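Peroxiredoxin 5 (Alvinella pompejana, PDB 2XHF) probably reduces hydrogen peroxide and organic hydroperoxides as a thiol-dependent antioxidant enzyme of the thioredoxin-like superfamily. Local coordinates at residues A[67-72]-A[78-83]; A[18-23]-A[136-141]; A[32-37]-A[105-110]; A[48-53]-A[92-97]; A[44-49]-A[63-68]. All coordinates share one frame; numbering follows the deposited sequence.

Interaction 1. Residues A[67-72]-A[78-83]; sequences SLYDKF and HTIACI
Tyr69 and His78 lie side by side and point the same way where helix 69-74 turns back toward strand 79-84. The helix belongs to a beta-alpha-beta crossover of the thioredoxin-like fold, in which strand 44-49 and strand 79-84 run parallel. Tyr69 reaches along His78 with its phenol end. Its OH comes to 3.6 Å from CD2 of the His78 ring, and its CE1 lies 3.5 Å from the backbone O of His78. The CG of Tyr69 is anti to the backbone N (chi1 178°), which sends the ring along this neighbour. Lys103 makes a cation-pi contact with the same ring. Ile80 is buried and works through one methyl. Its CD1 comes to the edge of the Tyr69 ring, near the ring plane, 4.0 Å from CD1 of Tyr69. With an alanine in place of Tyr69, the His78 ring would probably be freer to turn, and a gap would be likely to open beside the Ile80 methyl. Phe72, one helical turn further on, meets Ile80 at about a right angle and also packs on helix 156-165. The closest apolar approach here is Phe72 CD2 to Ile80 CD1, at 3.7 Å.

Interaction 2. Residues A[18-23]-A[136-141]; sequences DIIPDV and YAMLID
Ile20 and Ile140 meet at about a right angle, methyl against methyl. The CG2 of Ile20 lies 3.9 Å from CD1 of Ile140. These two side chains carry most of the contact. In Ile20 the CG2 branch is anti to the carbonyl carbon, while CG1 stands between the backbone N and the carbonyl carbon (chi1 67°). This places the short CG2 branch against the strand. In Ile140 the long branch does the work. Its bond from CA to CB runs across the contact and not at Ile20, but a bend at chi2 (-64°) brings CD1 round to the methyl of Ile20. The segment 18-23 is irregular and precedes strand 24-26. It passes over one face of the mixed central sheet of the thioredoxin-like fold, where strand 136-141 runs antiparallel to strand 44-49 on one side and to strand 144-150 on the other. Met138 sits two residues before Ile140 and points its side chain to the same face. Its CE comes to 4.3 Å from the same CG2 of Ile20, so one methyl touches two residues of the strand. All three side chains are buried and the contact between them is wholly apolar. Ile145, on strand 144-150, packs on both Ile20 and Met138, and Ile36 also touches Ile20. The carbonyl of Ile20 is engaged elsewhere: its O accepts a hydrogen bond from NE2 of His37.

Interaction 3. Residues A[32-37]-A[105-110]; sequences KSFPIH and RMLADM
The guanidinium group of Arg105 is held at NE by a salt bridge to Glu27, and its NH2 comes against the ring of Phe34. That NH2 lies 3.7 Å from CZ of Phe34. The approach is oblique to the ring, and the guanidinium and ring planes stand 42° apart. The arginine chain leaves CB with CG anti to the carbonyl carbon and then bends at chi2 and chi3, which brings NH2 round to Phe34. Strand 33-35 pairs antiparallel with strand 24-26 in a two-stranded sheet. This small sheet lies by strand 105-108, an outermost strand, within this chain, of the mixed sheet of the thioredoxin-like fold. Phe34 also meets Leu107. The CD2 of Leu107 comes to the edge of the ring, near its plane, 4.0 Å from CZ. The two side chains meet at about a right angle. Leu107 uses its other branch on Ile36, with CD1 placed 4.0 Å from CD1 of Ile36. Ile36 has CG1 anti to the backbone N (chi1 -167°), and this extended branch reaches the leucine. Leu107 thus stands between the aromatic and the isoleucine, one methyl to each. Ile36 and Leu107 are buried, while Phe34 and Arg105 remain partly exposed. The chemistry changes accordingly: the inner half is purely apolar, and at the outer half the ion pair with Glu27 probably fixes the arginine where its NH2 can rest by the phenylalanine ring.

Interaction 4. Residues A[48-53]-A[92-97]; sequences FSVVGA and AAWGKT
Trp94 lays one face of its indole against Ala53. The CA of Ala53 stands over the five-membered ring, 3.8 Å from its centroid and 14° off the ring normal, a CH-pi contact. Helix 88-98 follows strand 79-84 and leads to the parallel strand 105-108, so it is the helix of a beta-alpha-beta crossover in the thioredoxin-like fold. The chain runs on from strand 44-49 through Val50 to Ala53. In relatives the peroxidatic cysteine follows a few residues later, probably at the position held here by Ser58, which touches Trp94. The methyl of Ala53 sits at the root of the indole, with its CB 3.6 Å from CB of Trp94. Val50 comes from the opposite direction. Its CG2 reaches CH2 of Trp94 at 4.0 Å, obliquely to the ring. Phe54 makes an edge-to-face contact with the same indole. Next to Trp94 on the helix, Ala93 packs on Phe54 of the second subunit. The backbone of Trp94 is used too: its O accepts a 2.7 Å hydrogen bond from Thr97 OG1, in the carbonyl plane and on a lone pair, with a C=O...donor angle of 134°.

Interaction 5. Residues A[44-49]-A[63-68]; sequences KGILFS and PEYLSL
The rings of Phe48 and Tyr65 stack face to face, with centroids 4.2 Å apart and planes inclined by 15°. The CE2 of Tyr65 stands over the centre of the Phe48 ring. In return, CE1 of Phe48 lies toward the rim of the Tyr65 ring. The stack ties strand 44-49 to helix 62-67, the first strand and first helix of the beta-alpha-beta crossover that ends in strand 79-84. The two side chains slide past each other in opposite directions, so the phenol end of Tyr65 runs back to the root of the phenylalanine. Tyr65 OH is 3.6 Å from CB of Phe48. Ile46 adds a methyl from two residues earlier on the strand. Its CG2 approaches CE1 of Tyr65 at 4.1 Å, obliquely to the ring. All three residues are buried. With a serine in place of Phe48 the stack is gone, and the Tyr65 ring would probably be free to shift into the gap left between helix and sheet. Cys159 of helix 156-165 touches both Ile46 and Tyr65. One residue before Tyr65, Glu64 O accepts two bonds from the same face of its carbonyl plane, one from Leu68 N and one from Ser67 OG at 2.8 Å.

In the fold
Interactions 2, 4 and 5 are buried, while interactions 1 and 3 each run from the core to a partly exposed edge. All five use the central sheet or a loop leaving it. Interactions 1 and 5 are about 4 Å apart between centres and share Ser67 and Leu68; they fix consecutive helices to neighbouring parallel strands. Interactions 4 and 5 share strand 44-49, but one uses the loop at its end and the other its middle. Interactions 2 and 3 lie on the other face of the sheet, linked by backbone pairing of Val23 with Ile36. Aliphatic methyls dominate interaction 2, aromatic faces interactions 4 and 5. Polar groups enter at the edges of interactions 1 and 3.

Interaction 1. Residues A[67-72]-A[78-83]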
# COMPACT_ATOMS: atom_id res chain seq x y z
N SER A 67 1.85 9.23 -22.72
CA SER A 67 1.81 9.40 -24.17
C SER A 67 2.14 10.85 -24.56
O SER A 67 2.69 11.09 -25.64
CB SER A 67 0.45 8.99 -24.74
OG SER A 67 -0.54 9.96 -24.48
N LEU A 68 1.84 11.79 -23.67
CA LEU A 68 2.06 13.21 -23.92
C LEU A 68 3.37 13.74 -23.37
O LEU A 68 3.61 14.94 -23.41
CB LEU A 68 0.89 14.02 -23.37
CG LEU A 68 -0.42 13.79 -24.11
CD1 LEU A 68 -1.56 14.47 -23.38
CD2 LEU A 68 -0.31 14.30 -25.54
N TYR A 69 4.22 12.86 -22.86
CA TYR A 69 5.46 13.29 -22.23
C TYR A 69 6.29 14.27 -23.07
O TYR A 69 6.71 15.30 -22.58
CB TYR A 69 6.31 12.08 -21.87
CG TYR A 69 7.64 12.44 -21.24
CD1 TYR A 69 7.73 12.81 -19.91
CD2 TYR A 69 8.79 12.45 -22.00
CE1 TYR A 69 8.94 13.17 -19.36
CE2 TYR A 69 10.01 12.80 -21.46
CZ TYR A 69 10.09 13.15 -20.14
OH TYR A 69 11.31 13.48 -19.63
N ASP A 70 6.51 13.96 -24.34
CA ASP A 70 7.33 14.85 -25.17
C ASP A 70 6.62 16.20 -25.44
O ASP A 70 7.27 17.23 -25.56
CB ASP A 70 7.76 14.16 -26.46
CG ASP A 70 8.84 13.10 -26.24
OD1 ASP A 70 9.81 13.35 -25.47
OD2 ASP A 70 8.71 12.01 -26.83
N LYS A 71 5.29 16.21 -25.48
CA LYS A 71 4.55 17.46 -25.59
C LYS A 71 4.71 18.33 -24.35
O LYS A 71 4.89 19.54 -24.44
CB LYS A 71 3.07 17.19 -25.83
CG LYS A 71 2.77 16.48 -27.11
CD LYS A 71 3.19 17.29 -28.32
CE LYS A 71 2.33 18.54 -28.52
NZ LYS A 71 2.67 19.32 -29.76
N PHE A 72 4.64 17.71 -23.17
CA PHE A 72 4.85 18.43 -21.93
C PHE A 72 6.28 18.97 -21.92
O PHE A 72 6.53 20.14 -21.60
CB PHE A 72 4.64 17.49 -20.75
CG PHE A 72 3.22 16.99 -20.58
CD1 PHE A 72 2.12 17.80 -20.82
CD2 PHE A 72 2.99 15.71 -20.12
CE1 PHE A 72 0.83 17.31 -20.63
CE2 PHE A 72 1.71 15.23 -19.93
CZ PHE A 72 0.63 16.04 -20.18
N HIS A 78 8.54 18.79 -18.31
CA HIS A 78 8.89 17.38 -18.31
C HIS A 78 8.84 16.79 -16.90
O HIS A 78 8.82 15.55 -16.75
CB HIS A 78 10.26 17.12 -18.91
CG HIS A 78 11.37 17.11 -17.91
ND1 HIS A 78 12.01 18.26 -17.51
CD2 HIS A 78 11.96 16.10 -17.24
CE1 HIS A 78 12.95 17.95 -16.63
NE2 HIS A 78 12.93 16.65 -16.44
N THR A 79 8.85 17.65 -15.88
CA THR A 79 8.78 17.20 -14.50
C THR A 79 7.33 16.94 -14.13
O THR A 79 6.54 17.87 -13.99
CB THR A 79 9.38 18.25 -13.55
OG1 THR A 79 10.73 18.52 -13.95
CG2 THR A 79 9.36 17.73 -12.12
N ILE A 80 6.99 15.67 -13.98
CA ILE A 80 5.64 15.21 -13.71
C ILE A 80 5.71 14.34 -12.48
O ILE A 80 6.53 13.41 -12.40
CB ILE A 80 5.06 14.39 -14.88
CG1 ILE A 80 5.21 15.14 -16.19
CG2 ILE A 80 3.59 14.00 -14.62
CD1 ILE A 80 5.00 14.28 -17.41
N ALA A 81 4.85 14.63 -11.51
CA ALA A 81 4.80 13.87 -10.28
C ALA A 81 3.39 13.41 -9.98
O ALA A 81 2.43 14.18 -10.13
CB ALA A 81 5.32 14.71 -9.13
N CYS A 82 3.29 12.16 -9.56
CA CYS A 82 2.05 11.57 -9.08
C CYS A 82 2.18 11.42 -7.58
O CYS A 82 3.18 10.88 -7.11
CB CYS A 82 1.87 10.20 -9.70
SG CYS A 82 0.44 9.26 -9.09
N ILE A 83 1.19 11.88 -6.83
CA ILE A 83 1.23 11.81 -5.38
C ILE A 83 0.03 11.01 -4.86
O ILE A 83 -1.09 11.15 -5.35
CB ILE A 83 1.29 13.23 -4.75
CG1 ILE A 83 1.57 13.18 -3.27
CG2 ILE A 83 0.06 14.07 -5.06
CD1 ILE A 83 2.20 14.49 -2.73

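Interaction 2. Residues A[18-23]-A[136-141]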
# COMPACT_ATOMS: atom_id res chain seq x y z
N ASP A 18 -0.93 30.58 -5.37
CA ASP A 18 -0.52 30.04 -4.08
C ASP A 18 0.78 29.23 -4.20
O ASP A 18 1.02 28.57 -5.22
CB ASP A 18 -1.60 29.12 -3.50
CG ASP A 18 -2.84 29.87 -3.05
OD1 ASP A 18 -2.81 31.12 -3.01
OD2 ASP A 18 -3.84 29.20 -2.72
N ILE A 19 1.60 29.29 -3.17
CA ILE A 19 2.76 28.41 -3.03
C ILE A 19 2.24 27.08 -2.47
O ILE A 19 1.50 27.07 -1.49
CB ILE A 19 3.84 29.05 -2.11
CG1 ILE A 19 4.30 30.39 -2.70
CG2 ILE A 19 5.01 28.12 -1.93
CD1 ILE A 19 5.32 31.12 -1.89
N ILE A 20 2.61 25.97 -3.09
CA ILE A 20 2.15 24.67 -2.56
C ILE A 20 2.71 24.43 -1.16
O ILE A 20 3.79 24.94 -0.81
CB ILE A 20 2.51 23.48 -3.50
CG1 ILE A 20 4.04 23.24 -3.57
CG2 ILE A 20 1.92 23.70 -4.91
CD1 ILE A 20 4.45 22.04 -4.43
N PRO A 21 2.00 23.63 -0.34
CA PRO A 21 2.49 23.33 1.01
C PRO A 21 3.90 22.77 0.98
O PRO A 21 4.21 21.90 0.17
CB PRO A 21 1.51 22.28 1.52
CG PRO A 21 0.25 22.57 0.78
CD PRO A 21 0.69 23.00 -0.59
N ASP A 22 4.72 23.28 1.88
CA ASP A 22 6.13 22.97 1.98
C ASP A 22 6.26 21.83 2.99
O ASP A 22 6.60 22.06 4.14
CB ASP A 22 6.84 24.25 2.46
CG ASP A 22 8.35 24.20 2.38
OD1 ASP A 22 8.94 23.23 1.83
OD2 ASP A 22 8.96 25.20 2.87
N VAL A 23 5.94 20.62 2.57
CA VAL A 23 6.01 19.47 3.48
C VAL A 23 6.87 18.36 2.89
O VAL A 23 7.13 18.33 1.68
CB VAL A 23 4.63 18.92 3.82
CG1 VAL A 23 3.65 20.04 4.18
CG2 VAL A 23 4.13 18.13 2.71
N TYR A 136 -6.81 15.52 -8.20
CA TYR A 136 -6.57 16.81 -8.82
C TYR A 136 -5.38 16.73 -9.77
O TYR A 136 -4.61 15.77 -9.77
CB TYR A 136 -6.33 17.90 -7.76
CG TYR A 136 -5.18 17.57 -6.84
CD1 TYR A 136 -3.88 17.79 -7.24
CD2 TYR A 136 -5.40 17.03 -5.58
CE1 TYR A 136 -2.81 17.47 -6.42
CE2 TYR A 136 -4.33 16.70 -4.75
CZ TYR A 136 -3.05 16.94 -5.18
OH TYR A 136 -2.00 16.62 -4.36
N ALA A 137 -5.23 17.75 -10.59
CA ALA A 137 -4.04 17.92 -11.42
C ALA A 137 -3.72 19.41 -11.46
O ALA A 137 -4.61 20.23 -11.72
CB ALA A 137 -4.25 17.38 -12.82
N MET A 138 -2.47 19.76 -11.20
CA MET A 138 -2.06 21.15 -11.15
C MET A 138 -0.83 21.37 -11.97
O MET A 138 0.05 20.51 -12.06
CB MET A 138 -1.77 21.54 -9.70
CG MET A 138 -3.02 21.50 -8.82
SD MET A 138 -2.71 22.00 -7.12
CE MET A 138 -1.03 21.46 -7.00
N LEU A 139 -0.76 22.56 -12.56
CA LEU A 139 0.46 23.04 -13.17
C LEU A 139 1.20 23.87 -12.12
O LEU A 139 0.60 24.72 -11.46
CB LEU A 139 0.14 23.91 -14.38
CG LEU A 139 -0.62 23.24 -15.51
CD1 LEU A 139 -0.72 24.22 -16.69
CD2 LEU A 139 0.03 21.96 -15.93
N ILE A 140 2.49 23.61 -11.99
CA ILE A 140 3.31 24.26 -11.00
C ILE A 140 4.44 25.00 -11.72
O ILE A 140 4.96 24.57 -12.73
CB ILE A 140 3.94 23.22 -10.07
CG1 ILE A 140 2.90 22.22 -9.51
CG2 ILE A 140 4.73 23.89 -8.95
CD1 ILE A 140 1.87 22.82 -8.66
N ASP A 141 4.83 26.15 -11.17
CA ASP A 141 5.98 26.91 -11.66
C ASP A 141 6.74 27.42 -10.44
O ASP A 141 6.24 28.27 -9.71
CB ASP A 141 5.48 28.07 -12.53
CG ASP A 141 6.60 28.89 -13.16
OD1 ASP A 141 7.74 28.88 -12.65
OD2 ASP A 141 6.33 29.53 -14.20

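Interaction 3. Residues A[32-37]-A[105-110]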
# COMPACT_ATOMS: atom_id res chain seq x y z
N LYS A 32 14.26 7.98 2.37
CA LYS A 32 14.41 9.00 1.33
C LYS A 32 13.23 9.94 1.37
O LYS A 32 12.19 9.67 0.76
CB LYS A 32 14.56 8.40 -0.06
CG LYS A 32 14.64 9.46 -1.17
CD LYS A 32 14.47 8.90 -2.57
CE LYS A 32 15.55 7.91 -2.94
NZ LYS A 32 15.32 7.42 -4.32
N SER A 33 13.37 11.01 2.14
CA SER A 33 12.34 12.03 2.20
C SER A 33 12.94 13.40 1.97
O SER A 33 14.13 13.65 2.19
CB SER A 33 11.61 12.01 3.52
OG SER A 33 12.52 12.21 4.57
N PHE A 34 12.11 14.29 1.47
CA PHE A 34 12.60 15.61 1.08
C PHE A 34 11.38 16.51 0.92
O PHE A 34 10.25 16.03 0.68
CB PHE A 34 13.37 15.53 -0.25
CG PHE A 34 12.66 14.76 -1.31
CD1 PHE A 34 11.76 15.37 -2.14
CD2 PHE A 34 12.88 13.40 -1.45
CE1 PHE A 34 11.09 14.67 -3.11
CE2 PHE A 34 12.21 12.68 -2.42
CZ PHE A 34 11.29 13.31 -3.25
N PRO A 35 11.59 17.82 1.04
CA PRO A 35 10.45 18.71 0.80
C PRO A 35 9.97 18.58 -0.62
O PRO A 35 10.75 18.52 -1.58
CB PRO A 35 11.07 20.11 0.99
CG PRO A 35 12.28 19.89 1.85
CD PRO A 35 12.81 18.54 1.46
N ILE A 36 8.66 18.57 -0.79
CA ILE A 36 8.11 18.52 -2.15
C ILE A 36 8.57 19.73 -2.97
O ILE A 36 8.64 19.65 -4.20
CB ILE A 36 6.58 18.38 -2.12
CG1 ILE A 36 6.07 18.00 -3.52
CG2 ILE A 36 5.88 19.59 -1.56
CD1 ILE A 36 4.60 17.62 -3.55
N HIS A 37 8.87 20.85 -2.31
CA HIS A 37 9.43 22.00 -3.03
C HIS A 37 10.68 21.67 -3.84
O HIS A 37 10.98 22.36 -4.82
CB HIS A 37 9.72 23.13 -2.07
CG HIS A 37 8.51 23.93 -1.72
ND1 HIS A 37 8.58 25.23 -1.26
CD2 HIS A 37 7.19 23.64 -1.80
CE1 HIS A 37 7.37 25.69 -1.04
NE2 HIS A 37 6.50 24.74 -1.37
N ARG A 105 7.60 11.00 -11.39
CA ARG A 105 8.07 10.88 -10.03
C ARG A 105 6.91 10.40 -9.15
O ARG A 105 5.85 11.00 -9.15
CB ARG A 105 8.56 12.24 -9.54
CG ARG A 105 9.73 12.83 -10.34
CD ARG A 105 11.06 12.15 -10.04
NE ARG A 105 11.45 12.30 -8.65
CZ ARG A 105 11.97 13.41 -8.12
NH1 ARG A 105 12.22 14.49 -8.87
NH2 ARG A 105 12.26 13.41 -6.84
N MET A 106 7.16 9.34 -8.39
CA MET A 106 6.13 8.73 -7.57
C MET A 106 6.33 9.15 -6.14
O MET A 106 7.21 8.63 -5.45
CB MET A 106 6.17 7.21 -7.72
CG MET A 106 5.77 6.74 -9.10
SD MET A 106 3.97 6.73 -9.26
CE MET A 106 3.75 6.67 -11.04
N LEU A 107 5.52 10.11 -5.71
CA LEU A 107 5.65 10.74 -4.41
C LEU A 107 4.62 10.16 -3.42
O LEU A 107 3.43 10.17 -3.67
CB LEU A 107 5.47 12.25 -4.53
CG LEU A 107 6.38 12.95 -5.53
CD1 LEU A 107 6.07 14.43 -5.50
CD2 LEU A 107 7.85 12.68 -5.26
N ALA A 108 5.14 9.66 -2.32
CA ALA A 108 4.32 9.06 -1.27
C ALA A 108 4.07 10.07 -0.16
O ALA A 108 5.00 10.43 0.56
CB ALA A 108 4.99 7.82 -0.73
N ASP A 109 2.85 10.57 -0.09
CA ASP A 109 2.41 11.46 0.99
C ASP A 109 2.00 10.59 2.17
O ASP A 109 0.81 10.47 2.53
CB ASP A 109 1.22 12.28 0.50
CG ASP A 109 0.77 13.32 1.50
OD1 ASP A 109 1.61 13.76 2.32
OD2 ASP A 109 -0.43 13.71 1.46
N MET A 110 2.99 9.95 2.77
CA MET A 110 2.73 8.77 3.58
C MET A 110 1.86 9.04 4.80
O MET A 110 1.08 8.19 5.21
CB MET A 110 4.07 8.16 4.01
CG MET A 110 3.91 6.96 4.90
SD MET A 110 5.47 6.12 5.11
CE MET A 110 6.45 7.32 5.86

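Interaction 4. Residues A[48-53]-A[92-97]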
# COMPACT_ATOMS: atom_id res chain seq x y z
N PHE A 48 -0.12 15.62 -10.01
CA PHE A 48 -1.46 15.07 -9.98
C PHE A 48 -1.54 13.96 -8.94
O PHE A 48 -0.52 13.35 -8.57
CB PHE A 48 -1.92 14.56 -11.36
CG PHE A 48 -1.24 13.29 -11.82
CD1 PHE A 48 -0.01 13.35 -12.45
CD2 PHE A 48 -1.83 12.05 -11.64
CE1 PHE A 48 0.62 12.20 -12.87
CE2 PHE A 48 -1.21 10.91 -12.07
CZ PHE A 48 0.02 10.98 -12.68
N SER A 49 -2.74 13.74 -8.43
CA SER A 49 -2.96 12.75 -7.39
C SER A 49 -3.73 11.52 -7.86
O SER A 49 -4.50 11.57 -8.82
CB SER A 49 -3.69 13.39 -6.22
OG SER A 49 -4.97 13.83 -6.66
N VAL A 50 -3.53 10.43 -7.13
CA VAL A 50 -4.42 9.28 -7.21
C VAL A 50 -4.87 8.92 -5.80
O VAL A 50 -4.22 9.28 -4.83
CB VAL A 50 -3.75 8.06 -7.88
CG1 VAL A 50 -3.42 8.37 -9.33
CG2 VAL A 50 -2.52 7.58 -7.09
N VAL A 51 -5.99 8.19 -5.71
CA VAL A 51 -6.53 7.78 -4.43
C VAL A 51 -5.58 6.78 -3.75
O VAL A 51 -5.42 6.78 -2.53
CB VAL A 51 -7.95 7.21 -4.60
CG1 VAL A 51 -8.51 6.64 -3.29
CG2 VAL A 51 -8.85 8.32 -5.15
N GLY A 52 -4.98 5.91 -4.53
CA GLY A 52 -3.98 5.03 -3.97
C GLY A 52 -3.36 4.13 -5.00
O GLY A 52 -3.98 3.80 -6.00
N ALA A 53 -2.14 3.70 -4.71
CA ALA A 53 -1.48 2.68 -5.51
C ALA A 53 -2.41 1.45 -5.54
O ALA A 53 -2.93 1.03 -4.50
CB ALA A 53 -0.17 2.33 -4.89
N ALA A 92 6.33 2.95 -4.91
CA ALA A 92 7.38 2.71 -5.90
C ALA A 92 7.10 1.45 -6.70
O ALA A 92 7.32 1.42 -7.91
CB ALA A 92 8.75 2.62 -5.21
N ALA A 93 6.63 0.39 -6.04
CA ALA A 93 6.36 -0.88 -6.72
C ALA A 93 5.25 -0.64 -7.72
O ALA A 93 5.30 -1.10 -8.84
CB ALA A 93 5.97 -1.95 -5.73
N TRP A 94 4.23 0.07 -7.29
CA TRP A 94 3.12 0.40 -8.17
C TRP A 94 3.57 1.21 -9.39
O TRP A 94 3.21 0.92 -10.54
CB TRP A 94 2.04 1.15 -7.41
CG TRP A 94 0.89 1.58 -8.27
CD1 TRP A 94 -0.02 0.78 -8.86
CD2 TRP A 94 0.57 2.91 -8.64
NE1 TRP A 94 -0.94 1.53 -9.56
CE2 TRP A 94 -0.57 2.85 -9.46
CE3 TRP A 94 1.12 4.16 -8.35
CZ2 TRP A 94 -1.17 3.98 -9.99
CZ3 TRP A 94 0.53 5.28 -8.89
CH2 TRP A 94 -0.62 5.18 -9.69
N GLY A 95 4.37 2.24 -9.15
CA GLY A 95 4.87 3.10 -10.20
C GLY A 95 5.58 2.29 -11.27
O GLY A 95 5.42 2.57 -12.46
N LYS A 96 6.38 1.30 -10.87
CA LYS A 96 7.09 0.47 -11.86
C LYS A 96 6.14 -0.31 -12.75
O LYS A 96 6.44 -0.57 -13.91
CB LYS A 96 8.10 -0.46 -11.19
CG LYS A 96 9.24 0.29 -10.57
CD LYS A 96 10.23 -0.66 -9.92
CE LYS A 96 11.39 0.10 -9.29
NZ LYS A 96 10.94 1.03 -8.21
N THR A 97 4.96 -0.67 -12.24
CA THR A 97 4.00 -1.42 -13.03
C THR A 97 3.24 -0.55 -14.03
O THR A 97 2.84 -1.02 -15.10
CB THR A 97 2.96 -2.17 -12.15
OG1 THR A 97 1.96 -1.25 -11.66
CG2 THR A 97 3.65 -2.93 -11.01

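Interaction 5. Residues A[44-49]-A[63-68]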
# COMPACT_ATOMS: atom_id res chain seq x y z
N LYS A 44 9.11 24.37 -14.12
CA LYS A 44 7.69 24.11 -14.32
C LYS A 44 7.44 22.60 -14.25
O LYS A 44 8.34 21.80 -14.52
CB LYS A 44 7.23 24.65 -15.66
CG LYS A 44 7.39 26.16 -15.76
CD LYS A 44 6.80 26.72 -17.04
CE LYS A 44 7.57 26.27 -18.25
NZ LYS A 44 7.13 26.99 -19.50
N GLY A 45 6.24 22.21 -13.86
CA GLY A 45 5.91 20.81 -13.86
C GLY A 45 4.45 20.57 -13.58
O GLY A 45 3.65 21.51 -13.46
N ILE A 46 4.11 19.29 -13.50
CA ILE A 46 2.76 18.82 -13.28
C ILE A 46 2.74 18.00 -12.01
O ILE A 46 3.63 17.18 -11.78
CB ILE A 46 2.30 17.93 -14.45
CG1 ILE A 46 2.23 18.72 -15.74
CG2 ILE A 46 0.93 17.32 -14.12
CD1 ILE A 46 2.34 17.85 -16.99
N LEU A 47 1.75 18.24 -11.17
CA LEU A 47 1.49 17.44 -9.98
C LEU A 47 0.06 16.94 -10.03
O LEU A 47 -0.88 17.74 -10.10
CB LEU A 47 1.69 18.26 -8.70
CG LEU A 47 1.44 17.51 -7.38
CD1 LEU A 47 2.45 16.36 -7.17
CD2 LEU A 47 1.47 18.46 -6.19
N PHE A 48 -0.12 15.62 -10.01
CA PHE A 48 -1.46 15.07 -9.98
C PHE A 48 -1.54 13.96 -8.94
O PHE A 48 -0.52 13.35 -8.57
CB PHE A 48 -1.92 14.56 -11.36
CG PHE A 48 -1.24 13.29 -11.82
CD1 PHE A 48 -0.01 13.35 -12.45
CD2 PHE A 48 -1.83 12.05 -11.64
CE1 PHE A 48 0.62 12.20 -12.87
CE2 PHE A 48 -1.21 10.91 -12.07
CZ PHE A 48 0.02 10.98 -12.68
N SER A 49 -2.74 13.74 -8.43
CA SER A 49 -2.96 12.75 -7.39
C SER A 49 -3.73 11.52 -7.86
O SER A 49 -4.50 11.57 -8.82
CB SER A 49 -3.69 13.39 -6.22
OG SER A 49 -4.97 13.83 -6.66
N PRO A 63 -1.65 6.52 -18.48
CA PRO A 63 -1.28 6.23 -19.87
C PRO A 63 -1.29 7.47 -20.77
O PRO A 63 -0.40 7.61 -21.61
CB PRO A 63 -2.34 5.22 -20.31
CG PRO A 63 -2.74 4.56 -19.07
CD PRO A 63 -2.71 5.62 -18.01
N GLU A 64 -2.24 8.38 -20.58
CA GLU A 64 -2.28 9.58 -21.41
C GLU A 64 -1.18 10.57 -21.05
O GLU A 64 -0.62 11.18 -21.94
CB GLU A 64 -3.63 10.28 -21.36
CG GLU A 64 -3.79 11.34 -22.45
CD GLU A 64 -5.23 11.54 -22.87
OE1 GLU A 64 -5.93 12.32 -22.20
OE2 GLU A 64 -5.64 10.91 -23.87
N TYR A 65 -0.88 10.72 -19.75
CA TYR A 65 0.28 11.52 -19.35
C TYR A 65 1.54 10.98 -20.02
O TYR A 65 2.34 11.74 -20.55
CB TYR A 65 0.50 11.53 -17.82
CG TYR A 65 -0.46 12.39 -17.03
CD1 TYR A 65 -0.38 13.78 -17.06
CD2 TYR A 65 -1.39 11.81 -16.19
CE1 TYR A 65 -1.25 14.56 -16.30
CE2 TYR A 65 -2.27 12.57 -15.45
CZ TYR A 65 -2.19 13.94 -15.49
OH TYR A 65 -3.05 14.69 -14.73
N LEU A 66 1.73 9.66 -19.99
CA LEU A 66 2.93 9.09 -20.56
C LEU A 66 3.00 9.35 -22.06
O LEU A 66 4.06 9.68 -22.62
CB LEU A 66 3.00 7.60 -20.27
CG LEU A 66 3.22 7.26 -18.79
CD1 LEU A 66 3.14 5.76 -18.57
CD2 LEU A 66 4.57 7.79 -18.28
N SER A 67 1.85 9.23 -22.72
CA SER A 67 1.81 9.40 -24.17
C SER A 67 2.14 10.85 -24.56
O SER A 67 2.69 11.09 -25.64
CB SER A 67 0.45 8.99 -24.74
OG SER A 67 -0.54 9.96 -24.48
N LEU A 68 1.84 11.79 -23.67
CA LEU A 68 2.06 13.21 -23.92
C LEU A 68 3.37 13.74 -23.37
O LEU A 68 3.61 14.94 -23.41
CB LEU A 68 0.89 14.02 -23.37
CG LEU A 68 -0.42 13.79 -24.11
CD1 LEU A 68 -1.56 14.47 -23.38
CD2 LEU A 68 -0.31 14.30 -25.54